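Local coordinates for 2-dehydropantoate 2-reductase (Bacillus subtilis, PDB 3EGO), which probably catalyses the NADPH-dependent reduction of ketopantoate (2-dehydropantoate) to pantoic acid, a step of pantothenate biosynthesis, at residues D173-R176 / L177-K181; Q236-C239 / G240-E244. All blocks are in the same frame, centred on the assembly; numbering follows the deposited sequence.

Contact 1 (D173-R176 / L177-K181); sequences DWYR and LLTGK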
# COMPACT_ATOMS: atom_id res chain seq x y z
N ASP A 173 32.77 14.08 -7.37
CA ASP A 173 31.44 14.38 -7.94
C ASP A 173 30.29 14.13 -6.96
O ASP A 173 29.86 12.99 -6.77
CB ASP A 173 31.22 13.53 -9.17
CG ASP A 173 29.88 13.84 -9.86
OD1 ASP A 173 29.23 14.87 -9.54
OD2 ASP A 173 29.51 13.03 -10.73
N TRP A 174 29.80 15.20 -6.36
CA TRP A 174 28.75 15.13 -5.34
C TRP A 174 27.50 14.50 -5.96
O TRP A 174 26.81 13.69 -5.32
CB TRP A 174 28.48 16.53 -4.73
CG TRP A 174 27.64 17.46 -5.57
CD1 TRP A 174 28.08 18.52 -6.31
CD2 TRP A 174 26.20 17.44 -5.72
NE1 TRP A 174 27.02 19.14 -6.93
CE2 TRP A 174 25.86 18.49 -6.60
CE3 TRP A 174 25.18 16.62 -5.22
CZ2 TRP A 174 24.52 18.76 -6.97
CZ3 TRP A 174 23.88 16.87 -5.59
CH2 TRP A 174 23.56 17.94 -6.46
N TYR A 175 27.23 14.82 -7.22
CA TYR A 175 25.96 14.39 -7.79
C TYR A 175 25.96 12.91 -8.07
O TYR A 175 24.99 12.20 -7.77
CB TYR A 175 25.61 15.21 -9.04
CG TYR A 175 24.26 14.82 -9.63
CD1 TYR A 175 23.08 15.39 -9.17
CD2 TYR A 175 24.18 13.86 -10.63
CE1 TYR A 175 21.85 15.02 -9.70
CE2 TYR A 175 22.95 13.49 -11.17
CZ TYR A 175 21.81 14.07 -10.71
OH TYR A 175 20.60 13.69 -11.26
N ARG A 176 27.06 12.40 -8.60
CA ARG A 176 27.20 10.98 -8.78
C ARG A 176 27.17 10.21 -7.45
O ARG A 176 26.57 9.11 -7.33
CB ARG A 176 28.53 10.69 -9.48
CG ARG A 176 28.72 9.21 -9.75
CD ARG A 176 29.99 8.95 -10.57
NE ARG A 176 29.98 9.71 -11.82
CZ ARG A 176 31.02 9.81 -12.65
NH1 ARG A 176 32.17 9.21 -12.35
NH2 ARG A 176 30.90 10.51 -13.77
N LEU A 177 27.84 10.78 -6.45
CA LEU A 177 27.90 10.13 -5.13
C LEU A 177 26.46 9.88 -4.57
O LEU A 177 26.08 8.74 -4.23
CB LEU A 177 28.72 11.02 -4.17
CG LEU A 177 28.89 10.38 -2.77
CD1 LEU A 177 29.42 8.95 -2.84
CD2 LEU A 177 29.78 11.26 -1.93
N LEU A 178 25.71 10.95 -4.48
CA LEU A 178 24.35 10.94 -3.88
C LEU A 178 23.32 10.17 -4.68
O LEU A 178 22.49 9.42 -4.12
CB LEU A 178 23.85 12.37 -3.62
CG LEU A 178 24.64 13.33 -2.71
CD1 LEU A 178 23.77 14.32 -1.96
CD2 LEU A 178 25.52 12.64 -1.74
N THR A 179 23.34 10.35 -5.99
CA THR A 179 22.33 9.70 -6.83
C THR A 179 22.63 8.25 -6.82
O THR A 179 21.75 7.44 -6.95
CB THR A 179 22.37 10.17 -8.32
OG1 THR A 179 23.68 9.93 -8.88
CG2 THR A 179 21.99 11.62 -8.42
N GLY A 180 23.89 7.89 -6.65
CA GLY A 180 24.25 6.49 -6.71
C GLY A 180 23.66 5.71 -5.55
O GLY A 180 23.42 4.51 -5.63
N LYS A 181 23.46 6.40 -4.44
CA LYS A 181 22.81 5.77 -3.28
C LYS A 181 21.28 5.93 -3.41
O LYS A 181 20.53 5.03 -3.05
CB LYS A 181 23.33 6.42 -2.00
CG LYS A 181 22.66 5.92 -0.69
CD LYS A 181 23.39 6.46 0.57
CE LYS A 181 22.43 6.55 1.76
NZ LYS A 181 21.65 5.28 1.91

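Contact 2 (Q236-C239 / G240-E244); sequences QAVC and GQTKE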
# COMPACT_ATOMS: atom_id res chain seq x y z
N GLN A 236 19.80 -4.64 -7.88
CA GLN A 236 19.51 -6.06 -7.63
C GLN A 236 20.57 -6.68 -6.74
O GLN A 236 20.26 -7.51 -5.86
CB GLN A 236 19.43 -6.82 -8.94
CG GLN A 236 18.37 -6.32 -9.87
CD GLN A 236 18.52 -6.91 -11.25
OE1 GLN A 236 19.02 -6.25 -12.17
NE2 GLN A 236 18.13 -8.18 -11.40
N ALA A 237 21.82 -6.29 -6.99
CA ALA A 237 22.94 -6.69 -6.15
C ALA A 237 22.70 -6.37 -4.67
O ALA A 237 22.85 -7.26 -3.82
CB ALA A 237 24.22 -6.05 -6.64
N VAL A 238 22.33 -5.11 -4.36
CA VAL A 238 22.16 -4.68 -2.96
C VAL A 238 20.95 -5.33 -2.32
O VAL A 238 20.96 -5.66 -1.12
CB VAL A 238 22.00 -3.17 -2.83
CG1 VAL A 238 21.58 -2.81 -1.41
CG2 VAL A 238 23.28 -2.44 -3.22
N CYS A 239 19.91 -5.53 -3.12
CA CYS A 239 18.79 -6.34 -2.71
C CYS A 239 19.26 -7.69 -2.22
O CYS A 239 18.78 -8.20 -1.20
CB CYS A 239 17.88 -6.58 -3.91
SG CYS A 239 16.54 -5.47 -3.97
N GLY A 240 20.15 -8.30 -3.00
CA GLY A 240 20.69 -9.62 -2.69
C GLY A 240 21.45 -9.60 -1.38
O GLY A 240 21.26 -10.46 -0.53
N GLN A 241 22.32 -8.60 -1.22
CA GLN A 241 23.11 -8.45 0.00
C GLN A 241 22.28 -8.25 1.26
O GLN A 241 22.70 -8.68 2.35
CB GLN A 241 24.08 -7.29 -0.14
CG GLN A 241 24.98 -7.40 -1.36
CD GLN A 241 25.75 -6.14 -1.59
OE1 GLN A 241 26.39 -5.98 -2.63
NE2 GLN A 241 25.69 -5.22 -0.63
N THR A 242 21.11 -7.62 1.12
CA THR A 242 20.21 -7.37 2.25
C THR A 242 18.94 -8.26 2.24
O THR A 242 17.90 -7.88 2.76
CB THR A 242 19.81 -5.89 2.31
OG1 THR A 242 19.24 -5.50 1.05
CG2 THR A 242 21.04 -5.02 2.59
N LYS A 243 19.03 -9.46 1.66
CA LYS A 243 17.84 -10.28 1.41
C LYS A 243 16.90 -10.52 2.59
O LYS A 243 15.69 -10.57 2.42
CB LYS A 243 18.19 -11.62 0.72
CG LYS A 243 19.25 -12.49 1.42
CD LYS A 243 19.37 -13.84 0.71
CE LYS A 243 20.15 -14.88 1.52
NZ LYS A 243 19.51 -15.25 2.83
N GLU A 244 17.46 -10.68 3.78
CA GLU A 244 16.66 -11.00 4.98
C GLU A 244 16.27 -9.74 5.76
O GLU A 244 15.59 -9.84 6.79
CB GLU A 244 17.43 -11.96 5.91
CG GLU A 244 17.85 -13.28 5.27
CD GLU A 244 16.67 -14.17 4.88
OE1 GLU A 244 15.53 -13.93 5.36
OE2 GLU A 244 16.88 -15.13 4.10

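Contact 1 (D173-R176 / L177-K181)
With Y175 CG anti to the backbone N (chi1 -178°) and T179 CG2 anti to its own carbonyl carbon, the phenol ring and the threonine methyl meet one helical turn apart. T179 CG2 lies 3.5 Å from the Y175 ring centroid and 17° off the ring normal, a CH-pi contact over one face, displaced toward the CZ rim. The same T179 torsion (chi1 58°) turns OG1 back along the helix, where it donates to Y175 O at 2.8 Å. T179 N also donates to Y175 O, at 3.1 Å and from the other face of the carbonyl plane, so two donors grip one oxygen. D173 is the N-cap: its OD1 accepts from Y175 N at 3.1 Å, from above the carboxylate plane. Y175 OH is hydrogen-bonded to L223 O. Replacing Y175 with an alanine is likely to strip the T179 methyl of its aromatic face and leave L223 O without the phenol hydroxyl. Just beyond this turn helix 174-195 carries K181, probably the catalytic proton donor. L178 CG sits at the edge of the W174 ring, 4.2 Å from CE3. There W174 and L178 pack on V119 of strand 116-128 and I105 of helix 103-109, while L177 touches strand 142-146.

Contact 2 (Q236-C239 / G240-E244)
From Q236 to Q241 the backbone stays helical, with G240 N bonded to Q236 O and Q241 N to A237 O, and the helical backbone gives out at T242. The last bond of this helical series, T242 N to V238 O, is bent to 144° at the hydrogen, and T242 N makes a second, weak bond to C239 O at 3.3 Å; T242 N is thus shared between carbonyls four and three residues back, the weak second one being a sign that the helix is ending. The side chain of T242 strengthens the same turn. Its chi1 of 56° places OG1 between the backbone N and the carbonyl carbon, from where it donates to V238 O at 2.8 Å. T242 N approaches V238 O at 3.0 Å from the opposite face of the carbonyl plane, so this oxygen is held from both faces. T242 OG1 is also hydrogen-bonded to ND2 of N199, a substrate-binding residue by similarity, which suggests that the helix end helps to position that amide. Q241 runs back along the helix instead, extended beyond CG, with its CG 3.3 Å from A237 O. Past the helix, K243 bends at its last torsion to bring NZ within 2.9 Å of E244 OE2, a salt bridge between two exposed residues, in which E244 OE2 accepts through its anti lone pair. Inward, V238 rests on V184 and C239 on I188 of helix 174-195, while C239 also meets L203 of helix 201-204 and M212 of helix 206-223.

Contacts 1 and 2 mark opposite ends of two helices in the C-terminal region: contact 1 opens helix 174-195, and contact 2 takes in the last turn of helix 228-241 and the residues that follow it. Their centres are 20 Å apart and their nearest atoms about 7 Å, so they do not touch; a link is the hydrogen bond from R234, just before contact 2, to G180 O. Both border the substrate site inferred by similarity. Contact 1 carries K181, the probable proton donor, whose NZ is hydrogen-bonded to N185 OD1. In contact 2 the side chain of V238 lies about 7 Å from that of N185, a probable substrate-binding residue.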